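Type IV secretion system protein DotB (Yersinia pseudotuberculosis IP 31758, PDB 6GEF) probably hydrolyses ATP as a ring-forming ATPase of the GspE family, supplying energy to a type IVb secretion system. Local coordinates at residues E36-F41 with A89-G94; Q40-V45 with T110-F115; L46-H51 with I64-K69; Y131-S136 with I148-I153; P154-P159 with Y223-S228. All blocks are in the same frame, centred on the assembly; numbering follows the deposited sequence.

Contact 1 of 5, residues E36-F41 with A89-G94; sequences EHEAQF and ALWASG
Glu36 meets Trp91 through its backbone, its carbonyl carbon C lying 4.0 Å from CZ2 at the outer end of the indole. Next comes His37, the N-cap of helix 38-50, whose own C sits above one face of the Trp91 ring, toward the rim and 3.6 Å from CH2. Glu38 covers the indole further in: Glu38 CB lies 3.5 Å from the centroid of the Trp91 five-membered ring and almost on its normal, a CH-pi contact. CG stands anti to the backbone N (chi1 177°), and the extended chain therefore slides along Trp91 against the direction of that side chain, bringing OE2 within 3.3 Å of CD1. The first turn of helix 38-50 thus meets the last turn of helix 82-93, both lying on one face of the antiparallel sheet of the N-terminal domain, a domain described as PAS-like in related secretion ATPases. Gln40 steadies the entry into the helix, its OE1 accepting from Glu36 N and His37 N, which reach it from opposite faces of the amide plane. Phe41 closes the row; its CB packs 3.4 Å from Trp91 CZ3, the two ring planes meet obliquely at 37°, and CE2 reaches Ala92 CB at 4.3 Å.

Contact 2 of 5, residues Q40-V45 with T110-F115; sequences QFKDTV and TRYEVF
Phe41 and Tyr112 supply the aromatic part of the contact. Their rings sit obliquely, centroids 5.5 Å apart and planes inclined by 44°, with Phe41 CE2 coming 3.9 Å from Tyr112 CZ. Tyr112 carries CG anti to its backbone N (chi1 180°), which directs the ring from the strand to the helix and places the hydroxyl against Lys42, the residue after Phe41. There the contact is between a polar atom and methylene groups: Tyr112 OH lies close to Lys42 CG and 3.5 Å from Lys42 CE. Purely aliphatic packing follows one helical turn on, where the CG2 methyl of Val45 rests against both CG1 and CG2 of Val114. Polar bonds stay within the helix or lead out of the contact; Thr44 OG1 donates to Gln40 O, which also accepts from Thr44 N, and the same hydroxyl bonds with Tyr29 OH. The helix passes over the edge strand of the sheet nearly at a right angle, the short axes 8.8 Å apart and 82° between their directions. Met150, from strand 143-153, touches Phe41, Val45 and Tyr112 and extends this core beneath the helix. With no hydrogen bond between helix and strand, the join depends on shape and on the burial of carbon surface; the Tyr112 hydroxyl faces carbons of Phe41 and Lys42 across it, with Glu38 also packing nearby.

Contact 3 of 5, residues L46-H51 with I64-K69; sequences LEFLAH and ISAKVK
Ser65, whose carbonyl carbon C touches Phe48 CZ at 4.1 Å, has its hydroxyl oxygen OG held by two partners, Ala63 O and Thr74 OG1. The residues on either side of it in the chain present their side chains to Phe48. Phe48 CG, anti to the carbonyl carbon (chi1 -82°), brings the ring down onto Ala66, whose CB stands over its centre, 3.5 Å from the centroid and 13° off the normal, a CH-pi contact. Ile64 meets the rim: its CG2 packs near the ring plane against CE2, and its carbonyl O lies in that plane, 3.4 Å from Phe48 CZ. Helix 38-50 thereby lays its last turns on the antiparallel sheet, where strand 65-68 runs between strands 53-59 and 71-74. On the other face of the strand, Lys67 NZ is hydrogen-bonded to Asn258 OD1 and Thr256 O of a neighbouring subunit. Val68 packs against His51, just past the helix end, with CG2 3.8 Å from His51 CB; His51 NE2 hydrogen-bonds to Phe25 O.

Contact 4 of 5, residues Y131-S136 with I148-I153; sequences YRVNIS and IVMRSI
Arg132 and Arg151 form a hydrogen-bonded antiparallel pair, with Arg132 N donating to Arg151 O and Arg151 N to Arg132 O, each at 2.9 Å. Asn134 and Val149 repeat the pattern. These strands are the arms of the beta hairpin 128-140 and 143-153, neighbours in the antiparallel sheet. On the face carrying the arginines the side chains cross at about a right angle: the Arg151 chain, bent at chi3 (-59°), lays one face of its guanidinium over Arg132 CB, and the like-charged Arg132 NE and Arg151 NH1 remain 5.0 Å apart. Arg132 packs CG 3.6 Å from Ile153 CG1 and extends to a salt bridge with Glu220, NH1 also bonding to Ile219 O. The opposite face, under helices 38-50 and 82-93, is mainly apolar. Val133 CG1 lies 3.8 Å from Ile148 CG2, and Ile135 CG1 is 3.9 Å from Ile148 CG1. Met150 packs CB against Tyr131 CD2 at 3.8 Å and turns its sulfur obliquely to the ring, SD 5.4 Å from the centroid, a Met-aromatic contact.

Contact 5 of 5, residues P154-P159 with Y223-S228; sequences PLDPLP and YDNIKS
Asn225 reaches Asp156 with its amide nitrogen, ND2, which makes a weak hydrogen bond of 3.3 Å to OD2 and a second weak, more bent bond of 3.5 Å to OD1. The bond to OD2 is the straighter (160°). Asn225 is the third residue of a type I beta turn from Tyr223 to Ile226, whereas Asp156 belongs to the linker that leads from the N-terminal sheet to the P-loop ATPase domain; the contact thus docks the linker on a loop of that domain. Carboxylate and amide planes stand almost perpendicular, 88° apart, and the single nitrogen is shared between both carboxylate oxygens. With CG anti to its carbonyl carbon (chi1 -56°), the Asn225 amide extends from the turn toward the linker, where its ND2 also lies 3.5 Å from Leu155 CD2. The backbone of Leu155 is hydrogen-bonded to Val222, just before the turn. The turn also reaches another chain: Asp224 OD2 makes a weak hydrogen bond to Gln141 N of a neighbouring subunit, not the one met by Lys67. Further along the linker the contact becomes apolar. The Tyr223 ring, which also packs on Ser195 and Ile198 of helix 187-203, receives Pro157 obliquely. The Pro157 ring bridges two residues of the turn, its CD standing 4.4 Å from Ile226 CD1 and its CG 3.5 Å from Tyr223 CE2.

Overall arrangement
From the N terminus, helix 38-50 begins three of the loops. Contacts 1 and 2 start from the same stretch, sharing Gln40 and Phe41; the first closes on helix 82-93, the second on edge strand 108-115. Contact 3 starts at the end of the helix and closes a short loop on strand 65-68, nested within both. Contact 4 follows in series, pairing the hairpin whose first strand adjoins 108-115. Contact 1 thus joins two helices, contacts 2 and 3 lay one on the sheet, and contact 4 pairs strands within it. Contact 5, also in series, starts as strand 143-153 ends and closes on the loop before strand 232-237, fastening the linker to the P-loop domain about 22 Å from contact 4 between centres.

Contact 1 of 5, residues E36-F41 with A89-G94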
# COMPACT_ATOMS: atom_id res chain seq x y z
N GLU A 36 1.15 45.98 28.00
CA GLU A 36 1.59 45.20 29.12
C GLU A 36 0.46 44.61 29.96
O GLU A 36 0.74 43.80 30.86
CB GLU A 36 2.49 46.08 29.99
CG GLU A 36 3.66 46.67 29.25
CD GLU A 36 5.03 46.40 29.87
OE1 GLU A 36 5.98 47.11 29.55
OE2 GLU A 36 5.14 45.45 30.68
N HIS A 37 -0.79 44.97 29.69
CA HIS A 37 -1.93 44.45 30.42
C HIS A 37 -2.97 43.94 29.45
O HIS A 37 -3.35 44.65 28.53
CB HIS A 37 -2.55 45.55 31.32
CG HIS A 37 -1.79 45.76 32.60
ND1 HIS A 37 -0.75 46.67 32.71
CD2 HIS A 37 -1.91 45.16 33.80
CE1 HIS A 37 -0.25 46.61 33.93
NE2 HIS A 37 -0.95 45.71 34.62
N GLU A 38 -3.44 42.71 29.68
CA GLU A 38 -4.54 42.16 28.87
C GLU A 38 -5.74 43.09 28.82
O GLU A 38 -6.56 42.98 27.93
CB GLU A 38 -4.95 40.79 29.40
CG GLU A 38 -6.12 40.16 28.70
CD GLU A 38 -6.36 38.72 29.08
OE1 GLU A 38 -7.46 38.20 28.78
OE2 GLU A 38 -5.47 38.09 29.67
N ALA A 39 -5.85 44.01 29.78
CA ALA A 39 -7.01 44.88 29.86
C ALA A 39 -7.04 45.85 28.67
O ALA A 39 -8.11 46.13 28.12
CB ALA A 39 -7.04 45.62 31.18
N GLN A 40 -5.88 46.40 28.29
CA GLN A 40 -5.82 47.31 27.18
C GLN A 40 -5.85 46.61 25.83
O GLN A 40 -6.26 47.20 24.82
CB GLN A 40 -4.59 48.20 27.27
CG GLN A 40 -3.35 47.49 27.69
CD GLN A 40 -2.27 48.42 28.25
OE1 GLN A 40 -1.20 47.95 28.65
NE2 GLN A 40 -2.54 49.76 28.28
N PHE A 41 -5.45 45.35 25.77
CA PHE A 41 -5.77 44.52 24.60
C PHE A 41 -7.27 44.28 24.46
O PHE A 41 -7.83 44.45 23.38
CB PHE A 41 -5.02 43.18 24.70
CG PHE A 41 -5.29 42.27 23.55
CD1 PHE A 41 -5.08 42.67 22.23
CD2 PHE A 41 -5.71 40.98 23.76
CE1 PHE A 41 -5.35 41.81 21.19
CE2 PHE A 41 -5.98 40.11 22.70
CZ PHE A 41 -5.80 40.53 21.42
N ALA A 89 -0.19 37.00 22.45
CA ALA A 89 -0.32 35.55 22.31
C ALA A 89 -0.70 34.89 23.60
O ALA A 89 -1.58 34.02 23.65
CB ALA A 89 0.96 34.95 21.74
N LEU A 90 -0.05 35.29 24.71
CA LEU A 90 -0.42 34.81 26.04
C LEU A 90 -1.95 34.92 26.26
O LEU A 90 -2.61 33.96 26.60
CB LEU A 90 0.33 35.57 27.10
CG LEU A 90 0.37 34.94 28.49
CD1 LEU A 90 -1.04 34.89 29.16
CD2 LEU A 90 1.00 33.54 28.38
N TRP A 91 -2.48 36.11 25.99
CA TRP A 91 -3.86 36.40 26.37
C TRP A 91 -4.83 35.72 25.44
O TRP A 91 -5.73 34.98 25.89
CB TRP A 91 -4.11 37.91 26.43
CG TRP A 91 -3.07 38.67 27.20
CD1 TRP A 91 -2.45 38.26 28.36
CD2 TRP A 91 -2.53 39.95 26.89
NE1 TRP A 91 -1.57 39.23 28.77
CE2 TRP A 91 -1.59 40.26 27.88
CE3 TRP A 91 -2.75 40.86 25.85
CZ2 TRP A 91 -0.87 41.46 27.88
CZ3 TRP A 91 -2.03 42.05 25.84
CH2 TRP A 91 -1.10 42.34 26.86
N ALA A 92 -4.69 35.94 24.14
CA ALA A 92 -5.62 35.37 23.16
C ALA A 92 -5.57 33.85 23.15
O ALA A 92 -6.61 33.19 23.17
CB ALA A 92 -5.36 35.94 21.79
N SER A 93 -4.36 33.29 23.19
CA SER A 93 -4.22 31.84 23.28
C SER A 93 -4.87 31.30 24.56
O SER A 93 -5.50 30.26 24.53
CB SER A 93 -2.75 31.45 23.21
OG SER A 93 -2.07 31.76 24.42
N GLY A 94 -4.70 32.03 25.66
CA GLY A 94 -4.99 31.47 26.97
C GLY A 94 -3.98 30.48 27.49
O GLY A 94 -4.24 29.87 28.51

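Contact 2 of 5, residues Q40-V45 with T110-F115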
# COMPACT_ATOMS: atom_id res chain seq x y z
N GLN A 40 -5.88 46.40 28.29
CA GLN A 40 -5.82 47.31 27.18
C GLN A 40 -5.85 46.61 25.83
O GLN A 40 -6.26 47.20 24.82
CB GLN A 40 -4.59 48.20 27.27
CG GLN A 40 -3.35 47.49 27.69
CD GLN A 40 -2.27 48.42 28.25
OE1 GLN A 40 -1.20 47.95 28.65
NE2 GLN A 40 -2.54 49.76 28.28
N PHE A 41 -5.45 45.35 25.77
CA PHE A 41 -5.77 44.52 24.60
C PHE A 41 -7.27 44.28 24.46
O PHE A 41 -7.83 44.45 23.38
CB PHE A 41 -5.02 43.18 24.70
CG PHE A 41 -5.29 42.27 23.55
CD1 PHE A 41 -5.08 42.67 22.23
CD2 PHE A 41 -5.71 40.98 23.76
CE1 PHE A 41 -5.35 41.81 21.19
CE2 PHE A 41 -5.98 40.11 22.70
CZ PHE A 41 -5.80 40.53 21.42
N LYS A 42 -7.92 43.92 25.55
CA LYS A 42 -9.39 43.78 25.53
C LYS A 42 -10.06 45.09 25.12
O LYS A 42 -11.04 45.08 24.39
CB LYS A 42 -9.89 43.32 26.91
CG LYS A 42 -9.38 41.95 27.30
CD LYS A 42 -10.04 41.47 28.59
CE LYS A 42 -10.20 39.95 28.60
NZ LYS A 42 -10.18 39.43 30.00
N ASP A 43 -9.52 46.22 25.59
CA ASP A 43 -10.04 47.51 25.17
C ASP A 43 -9.74 47.80 23.72
O ASP A 43 -10.47 48.57 23.08
CB ASP A 43 -9.50 48.63 26.08
CG ASP A 43 -10.01 48.49 27.52
OD1 ASP A 43 -10.69 47.46 27.86
OD2 ASP A 43 -9.71 49.41 28.29
N THR A 44 -8.66 47.24 23.18
CA THR A 44 -8.37 47.37 21.75
C THR A 44 -9.38 46.59 20.94
O THR A 44 -9.85 47.08 19.91
CB THR A 44 -6.93 46.93 21.46
OG1 THR A 44 -6.04 47.61 22.35
CG2 THR A 44 -6.56 47.24 20.02
N VAL A 45 -9.68 45.36 21.33
CA VAL A 45 -10.63 44.55 20.59
C VAL A 45 -12.01 45.11 20.74
O VAL A 45 -12.87 44.94 19.84
CB VAL A 45 -10.51 43.06 20.97
CG1 VAL A 45 -9.15 42.75 21.54
CG2 VAL A 45 -11.62 42.67 21.91
N THR A 110 -7.98 28.73 19.04
CA THR A 110 -8.79 28.79 20.24
C THR A 110 -9.90 29.80 20.03
O THR A 110 -10.10 30.32 18.95
CB THR A 110 -7.90 29.15 21.48
OG1 THR A 110 -6.52 28.97 21.16
CG2 THR A 110 -8.27 28.27 22.66
N ARG A 111 -10.65 30.07 21.10
CA ARG A 111 -11.62 31.14 21.16
C ARG A 111 -11.25 32.14 22.25
O ARG A 111 -10.68 31.77 23.28
CB ARG A 111 -12.99 30.56 21.44
CG ARG A 111 -13.63 29.84 20.23
CD ARG A 111 -14.30 28.54 20.61
NE ARG A 111 -13.33 27.60 21.17
CZ ARG A 111 -12.52 26.81 20.46
NH1 ARG A 111 -11.68 26.00 21.09
NH2 ARG A 111 -12.55 26.88 19.12
N TYR A 112 -11.53 33.41 22.00
CA TYR A 112 -11.18 34.49 22.90
C TYR A 112 -12.40 35.41 23.03
O TYR A 112 -12.84 35.99 22.04
CB TYR A 112 -9.98 35.27 22.37
CG TYR A 112 -9.55 36.44 23.24
CD1 TYR A 112 -8.78 36.24 24.37
CD2 TYR A 112 -9.98 37.73 22.95
CE1 TYR A 112 -8.39 37.30 25.16
CE2 TYR A 112 -9.60 38.80 23.72
CZ TYR A 112 -8.81 38.59 24.84
OH TYR A 112 -8.41 39.64 25.64
N GLU A 113 -12.88 35.57 24.26
CA GLU A 113 -14.14 36.28 24.50
C GLU A 113 -13.86 37.59 25.21
O GLU A 113 -13.00 37.66 26.09
CB GLU A 113 -15.07 35.42 25.37
CG GLU A 113 -15.02 33.93 25.13
CD GLU A 113 -15.75 33.50 23.84
OE1 GLU A 113 -15.59 32.35 23.41
OE2 GLU A 113 -16.47 34.32 23.28
N VAL A 114 -14.57 38.64 24.80
CA VAL A 114 -14.45 39.96 25.42
C VAL A 114 -15.86 40.49 25.64
O VAL A 114 -16.74 40.33 24.79
CB VAL A 114 -13.63 40.93 24.51
CG1 VAL A 114 -12.60 40.20 23.70
CG2 VAL A 114 -14.52 41.71 23.59
N PHE A 115 -16.03 41.18 26.75
CA PHE A 115 -17.38 41.51 27.27
C PHE A 115 -17.58 43.01 27.16
O PHE A 115 -16.74 43.80 27.62
CB PHE A 115 -17.56 41.06 28.73
CG PHE A 115 -17.28 39.60 28.96
CD1 PHE A 115 -15.95 39.15 29.08
CD2 PHE A 115 -18.32 38.68 29.00
CE1 PHE A 115 -15.69 37.80 29.23
CE2 PHE A 115 -18.06 37.33 29.17
CZ PHE A 115 -16.74 36.88 29.29

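Contact 3 of 5, residues L46-H51 with I64-K69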
# COMPACT_ATOMS: atom_id res chain seq x y z
N LEU A 46 -12.36 45.69 21.88
CA LEU A 46 -13.65 46.38 22.04
C LEU A 46 -13.70 47.66 21.21
O LEU A 46 -14.75 47.99 20.66
CB LEU A 46 -13.92 46.66 23.51
CG LEU A 46 -14.48 45.50 24.33
CD1 LEU A 46 -14.29 45.81 25.84
CD2 LEU A 46 -15.96 45.29 23.97
N GLU A 47 -12.61 48.39 21.12
CA GLU A 47 -12.54 49.53 20.23
C GLU A 47 -12.77 49.11 18.78
O GLU A 47 -13.54 49.74 18.06
CB GLU A 47 -11.19 50.26 20.41
CG GLU A 47 -10.87 51.27 19.31
CD GLU A 47 -11.92 52.31 19.16
OE1 GLU A 47 -11.71 53.26 18.38
OE2 GLU A 47 -12.99 52.23 19.81
N PHE A 48 -12.05 48.11 18.31
CA PHE A 48 -12.31 47.56 16.98
C PHE A 48 -13.74 47.08 16.87
O PHE A 48 -14.33 47.15 15.78
CB PHE A 48 -11.32 46.43 16.65
CG PHE A 48 -9.99 46.93 16.16
CD1 PHE A 48 -9.92 47.91 15.19
CD2 PHE A 48 -8.81 46.40 16.64
CE1 PHE A 48 -8.69 48.36 14.71
CE2 PHE A 48 -7.59 46.85 16.15
CZ PHE A 48 -7.54 47.84 15.19
N LEU A 49 -14.32 46.55 17.93
CA LEU A 49 -15.68 46.01 17.86
C LEU A 49 -16.71 47.10 17.73
O LEU A 49 -17.73 46.93 17.07
CB LEU A 49 -15.96 45.13 19.09
CG LEU A 49 -17.12 44.14 18.96
CD1 LEU A 49 -17.18 43.30 20.23
CD2 LEU A 49 -18.40 44.85 18.69
N ALA A 50 -16.49 48.25 18.35
CA ALA A 50 -17.28 49.45 18.04
C ALA A 50 -17.34 49.71 16.52
O ALA A 50 -18.36 50.14 16.01
CB ALA A 50 -16.74 50.66 18.78
N HIS A 51 -16.25 49.44 15.84
CA HIS A 51 -16.16 49.69 14.40
C HIS A 51 -16.70 48.55 13.54
O HIS A 51 -16.69 48.68 12.32
CB HIS A 51 -14.71 49.98 13.99
CG HIS A 51 -14.24 51.36 14.36
ND1 HIS A 51 -14.47 52.44 13.55
CD2 HIS A 51 -13.57 51.83 15.44
CE1 HIS A 51 -13.97 53.53 14.11
NE2 HIS A 51 -13.42 53.17 15.26
N ILE A 64 -1.60 46.95 15.72
CA ILE A 64 -2.77 46.11 15.72
C ILE A 64 -3.74 46.58 14.63
O ILE A 64 -4.20 47.69 14.67
CB ILE A 64 -3.44 46.02 17.09
CG1 ILE A 64 -2.59 45.24 18.06
CG2 ILE A 64 -4.83 45.42 17.00
CD1 ILE A 64 -3.25 45.04 19.42
N SER A 65 -4.06 45.69 13.69
CA SER A 65 -4.87 46.02 12.54
C SER A 65 -6.12 45.15 12.51
O SER A 65 -6.12 44.03 13.04
CB SER A 65 -4.08 45.80 11.24
OG SER A 65 -2.86 46.49 11.24
N ALA A 66 -7.17 45.69 11.91
CA ALA A 66 -8.44 44.97 11.80
C ALA A 66 -9.01 45.22 10.41
O ALA A 66 -8.82 46.28 9.82
CB ALA A 66 -9.42 45.41 12.87
N LYS A 67 -9.73 44.23 9.90
CA LYS A 67 -10.55 44.39 8.72
C LYS A 67 -11.93 44.90 9.13
O LYS A 67 -12.88 44.16 9.29
CB LYS A 67 -10.63 43.06 7.95
CG LYS A 67 -9.37 42.74 7.18
CD LYS A 67 -9.59 41.57 6.25
CE LYS A 67 -8.35 41.25 5.43
NZ LYS A 67 -8.56 39.97 4.71
N VAL A 68 -12.02 46.20 9.27
CA VAL A 68 -13.30 46.89 9.40
C VAL A 68 -13.91 47.01 7.98
O VAL A 68 -13.28 47.51 7.06
CB VAL A 68 -13.13 48.27 10.01
CG1 VAL A 68 -14.43 49.05 9.96
CG2 VAL A 68 -12.62 48.17 11.43
N LYS A 69 -15.14 46.49 7.85
CA LYS A 69 -15.87 46.54 6.61
C LYS A 69 -15.00 46.26 5.39
O LYS A 69 -14.81 47.09 4.48
CB LYS A 69 -16.62 47.87 6.49
CG LYS A 69 -17.86 47.91 7.41
CD LYS A 69 -18.04 49.34 7.96
CE LYS A 69 -19.07 49.36 9.06
NZ LYS A 69 -19.44 50.74 9.46

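Contact 4 of 5, residues Y131-S136 with I148-I153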
# COMPACT_ATOMS: atom_id res chain seq x y z
N TYR A 131 -14.27 35.53 19.55
CA TYR A 131 -13.32 35.59 18.44
C TYR A 131 -12.69 34.23 18.26
O TYR A 131 -12.39 33.55 19.23
CB TYR A 131 -12.25 36.65 18.68
CG TYR A 131 -12.77 38.07 18.59
CD1 TYR A 131 -13.45 38.66 19.67
CD2 TYR A 131 -12.61 38.83 17.43
CE1 TYR A 131 -13.92 39.95 19.58
CE2 TYR A 131 -13.09 40.12 17.37
CZ TYR A 131 -13.75 40.67 18.45
OH TYR A 131 -14.20 41.97 18.36
N ARG A 132 -12.46 33.85 17.01
CA ARG A 132 -11.64 32.69 16.67
C ARG A 132 -10.19 33.14 16.53
O ARG A 132 -9.88 33.97 15.67
CB ARG A 132 -12.12 32.06 15.36
CG ARG A 132 -13.64 31.87 15.30
CD ARG A 132 -14.05 31.27 13.98
NE ARG A 132 -15.49 31.04 13.92
CZ ARG A 132 -16.11 29.94 14.35
NH1 ARG A 132 -17.41 29.81 14.21
NH2 ARG A 132 -15.40 28.96 14.89
N VAL A 133 -9.31 32.62 17.36
CA VAL A 133 -7.93 33.03 17.43
C VAL A 133 -7.07 31.95 16.81
O VAL A 133 -6.94 30.84 17.34
CB VAL A 133 -7.50 33.28 18.91
CG1 VAL A 133 -6.04 33.71 18.98
CG2 VAL A 133 -8.42 34.31 19.54
N ASN A 134 -6.47 32.27 15.67
CA ASN A 134 -5.38 31.49 15.10
C ASN A 134 -4.06 32.18 15.39
O ASN A 134 -3.92 33.36 15.12
CB ASN A 134 -5.57 31.35 13.58
CG ASN A 134 -4.34 30.81 12.90
OD1 ASN A 134 -3.57 31.58 12.32
ND2 ASN A 134 -4.18 29.52 12.91
N ILE A 135 -3.11 31.42 15.92
CA ILE A 135 -1.75 31.89 16.15
C ILE A 135 -0.80 31.06 15.29
O ILE A 135 -0.68 29.87 15.49
CB ILE A 135 -1.37 31.80 17.64
CG1 ILE A 135 -2.32 32.64 18.48
CG2 ILE A 135 0.06 32.27 17.87
CD1 ILE A 135 -1.96 32.79 19.92
N SER A 136 -0.12 31.70 14.36
CA SER A 136 0.62 31.02 13.30
C SER A 136 2.05 31.53 13.25
O SER A 136 2.27 32.75 13.35
CB SER A 136 -0.03 31.23 11.92
OG SER A 136 -1.20 30.43 11.78
N ILE A 148 -1.12 36.68 15.09
CA ILE A 148 -2.43 36.37 15.66
C ILE A 148 -3.50 36.94 14.74
O ILE A 148 -3.41 38.10 14.31
CB ILE A 148 -2.59 36.94 17.08
CG1 ILE A 148 -1.50 36.39 18.01
CG2 ILE A 148 -3.95 36.62 17.63
CD1 ILE A 148 -0.89 37.45 18.92
N VAL A 149 -4.49 36.12 14.42
CA VAL A 149 -5.68 36.55 13.70
C VAL A 149 -6.90 36.15 14.49
O VAL A 149 -7.06 34.99 14.85
CB VAL A 149 -5.72 35.92 12.28
CG1 VAL A 149 -6.95 36.39 11.53
CG2 VAL A 149 -4.48 36.33 11.49
N MET A 150 -7.76 37.12 14.78
CA MET A 150 -9.00 36.90 15.52
C MET A 150 -10.17 37.25 14.61
O MET A 150 -10.22 38.33 14.03
CB MET A 150 -9.06 37.78 16.77
CG MET A 150 -7.76 37.78 17.58
SD MET A 150 -8.08 38.20 19.34
CE MET A 150 -8.58 39.87 19.13
N ARG A 151 -11.12 36.31 14.50
CA ARG A 151 -12.27 36.45 13.62
C ARG A 151 -13.51 36.50 14.48
O ARG A 151 -13.89 35.49 15.11
CB ARG A 151 -12.34 35.27 12.63
CG ARG A 151 -11.24 35.33 11.56
CD ARG A 151 -10.82 33.96 11.06
NE ARG A 151 -10.32 33.10 12.14
CZ ARG A 151 -10.53 31.79 12.22
NH1 ARG A 151 -11.27 31.14 11.29
NH2 ARG A 151 -9.97 31.11 13.23
N SER A 152 -14.18 37.65 14.50
CA SER A 152 -15.44 37.78 15.25
C SER A 152 -16.39 36.63 14.93
O SER A 152 -16.57 36.28 13.80
CB SER A 152 -16.10 39.12 14.94
OG SER A 152 -16.79 39.05 13.71
N ILE A 153 -16.98 36.06 15.97
CA ILE A 153 -18.01 35.04 15.84
C ILE A 153 -19.39 35.71 16.02
O ILE A 153 -19.61 36.38 17.03
CB ILE A 153 -17.85 33.95 16.89
CG1 ILE A 153 -16.38 33.52 17.01
CG2 ILE A 153 -18.74 32.75 16.55
CD1 ILE A 153 -16.16 32.33 17.92

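Contact 5 of 5, residues P154-P159 with Y223-S228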
# COMPACT_ATOMS: atom_id res chain seq x y z
N PRO A 154 -20.28 35.62 15.03
CA PRO A 154 -21.65 36.06 15.25
C PRO A 154 -22.37 35.16 16.25
O PRO A 154 -22.16 33.93 16.26
CB PRO A 154 -22.28 35.95 13.85
CG PRO A 154 -21.50 34.93 13.15
CD PRO A 154 -20.08 35.12 13.66
N LEU A 155 -23.23 35.76 17.05
CA LEU A 155 -24.08 34.97 17.95
C LEU A 155 -25.39 34.54 17.25
O LEU A 155 -25.65 33.35 17.08
CB LEU A 155 -24.39 35.74 19.25
CG LEU A 155 -24.75 34.90 20.45
CD1 LEU A 155 -24.90 35.80 21.68
CD2 LEU A 155 -26.04 34.18 20.18
N ASP A 156 -26.20 35.52 16.87
CA ASP A 156 -27.59 35.29 16.54
C ASP A 156 -27.83 35.61 15.07
O ASP A 156 -27.41 36.66 14.61
CB ASP A 156 -28.51 36.17 17.41
CG ASP A 156 -28.98 35.48 18.65
OD1 ASP A 156 -28.92 34.21 18.71
OD2 ASP A 156 -29.42 36.20 19.59
N PRO A 157 -28.50 34.72 14.33
CA PRO A 157 -28.84 35.05 12.95
C PRO A 157 -29.53 36.40 12.84
O PRO A 157 -30.29 36.78 13.73
CB PRO A 157 -29.77 33.90 12.54
CG PRO A 157 -29.38 32.77 13.41
CD PRO A 157 -28.96 33.38 14.71
N LEU A 158 -29.25 37.13 11.77
CA LEU A 158 -29.83 38.44 11.57
C LEU A 158 -31.19 38.31 10.91
O LEU A 158 -31.39 37.47 10.05
CB LEU A 158 -28.91 39.31 10.70
CG LEU A 158 -27.72 39.95 11.42
CD1 LEU A 158 -26.67 38.93 11.78
CD2 LEU A 158 -27.12 41.02 10.52
N PRO A 159 -32.14 39.18 11.28
CA PRO A 159 -33.39 39.27 10.52
C PRO A 159 -33.16 39.47 9.03
O PRO A 159 -32.07 39.88 8.61
CB PRO A 159 -34.08 40.49 11.14
CG PRO A 159 -33.52 40.59 12.52
CD PRO A 159 -32.11 40.12 12.42
N TYR A 223 -28.60 29.10 17.32
CA TYR A 223 -30.04 29.34 17.40
C TYR A 223 -30.58 29.06 18.80
O TYR A 223 -31.74 28.68 18.97
CB TYR A 223 -30.79 28.50 16.36
CG TYR A 223 -30.23 28.62 14.96
CD1 TYR A 223 -29.04 27.97 14.60
CD2 TYR A 223 -30.88 29.37 14.01
CE1 TYR A 223 -28.52 28.09 13.33
CE2 TYR A 223 -30.38 29.50 12.73
CZ TYR A 223 -29.18 28.86 12.40
OH TYR A 223 -28.67 28.95 11.12
N ASP A 224 -29.75 29.28 19.81
CA ASP A 224 -30.14 29.08 21.21
C ASP A 224 -31.21 30.08 21.60
O ASP A 224 -32.14 29.73 22.37
CB ASP A 224 -28.95 29.18 22.12
CG ASP A 224 -27.82 28.18 21.68
OD1 ASP A 224 -28.06 27.34 20.80
OD2 ASP A 224 -26.69 28.13 22.17
N ASN A 225 -31.15 31.30 21.07
CA ASN A 225 -32.06 32.37 21.47
C ASN A 225 -33.26 32.53 20.54
O ASN A 225 -34.02 33.48 20.69
CB ASN A 225 -31.30 33.70 21.60
CG ASN A 225 -30.12 33.60 22.55
OD1 ASN A 225 -30.25 32.98 23.61
ND2 ASN A 225 -28.97 34.18 22.18
N ILE A 226 -33.44 31.62 19.59
CA ILE A 226 -34.53 31.70 18.64
C ILE A 226 -35.66 30.82 19.16
O ILE A 226 -35.53 29.60 19.30
CB ILE A 226 -34.10 31.23 17.24
CG1 ILE A 226 -32.77 31.87 16.84
CG2 ILE A 226 -35.19 31.54 16.20
CD1 ILE A 226 -32.78 33.38 16.81
N LYS A 227 -36.79 31.44 19.47
CA LYS A 227 -38.01 30.75 19.83
C LYS A 227 -38.75 30.32 18.55
O LYS A 227 -38.96 31.12 17.64
CB LYS A 227 -38.90 31.68 20.63
CG LYS A 227 -38.26 32.98 21.13
CD LYS A 227 -39.30 33.73 21.95
CE LYS A 227 -38.85 35.16 22.27
NZ LYS A 227 -39.87 35.84 23.11
N SER A 228 -39.11 29.05 18.49
CA SER A 228 -39.92 28.51 17.42
C SER A 228 -41.14 27.81 17.99
O SER A 228 -41.10 27.27 19.10
CB SER A 228 -39.13 27.51 16.54
OG SER A 228 -39.91 27.01 15.49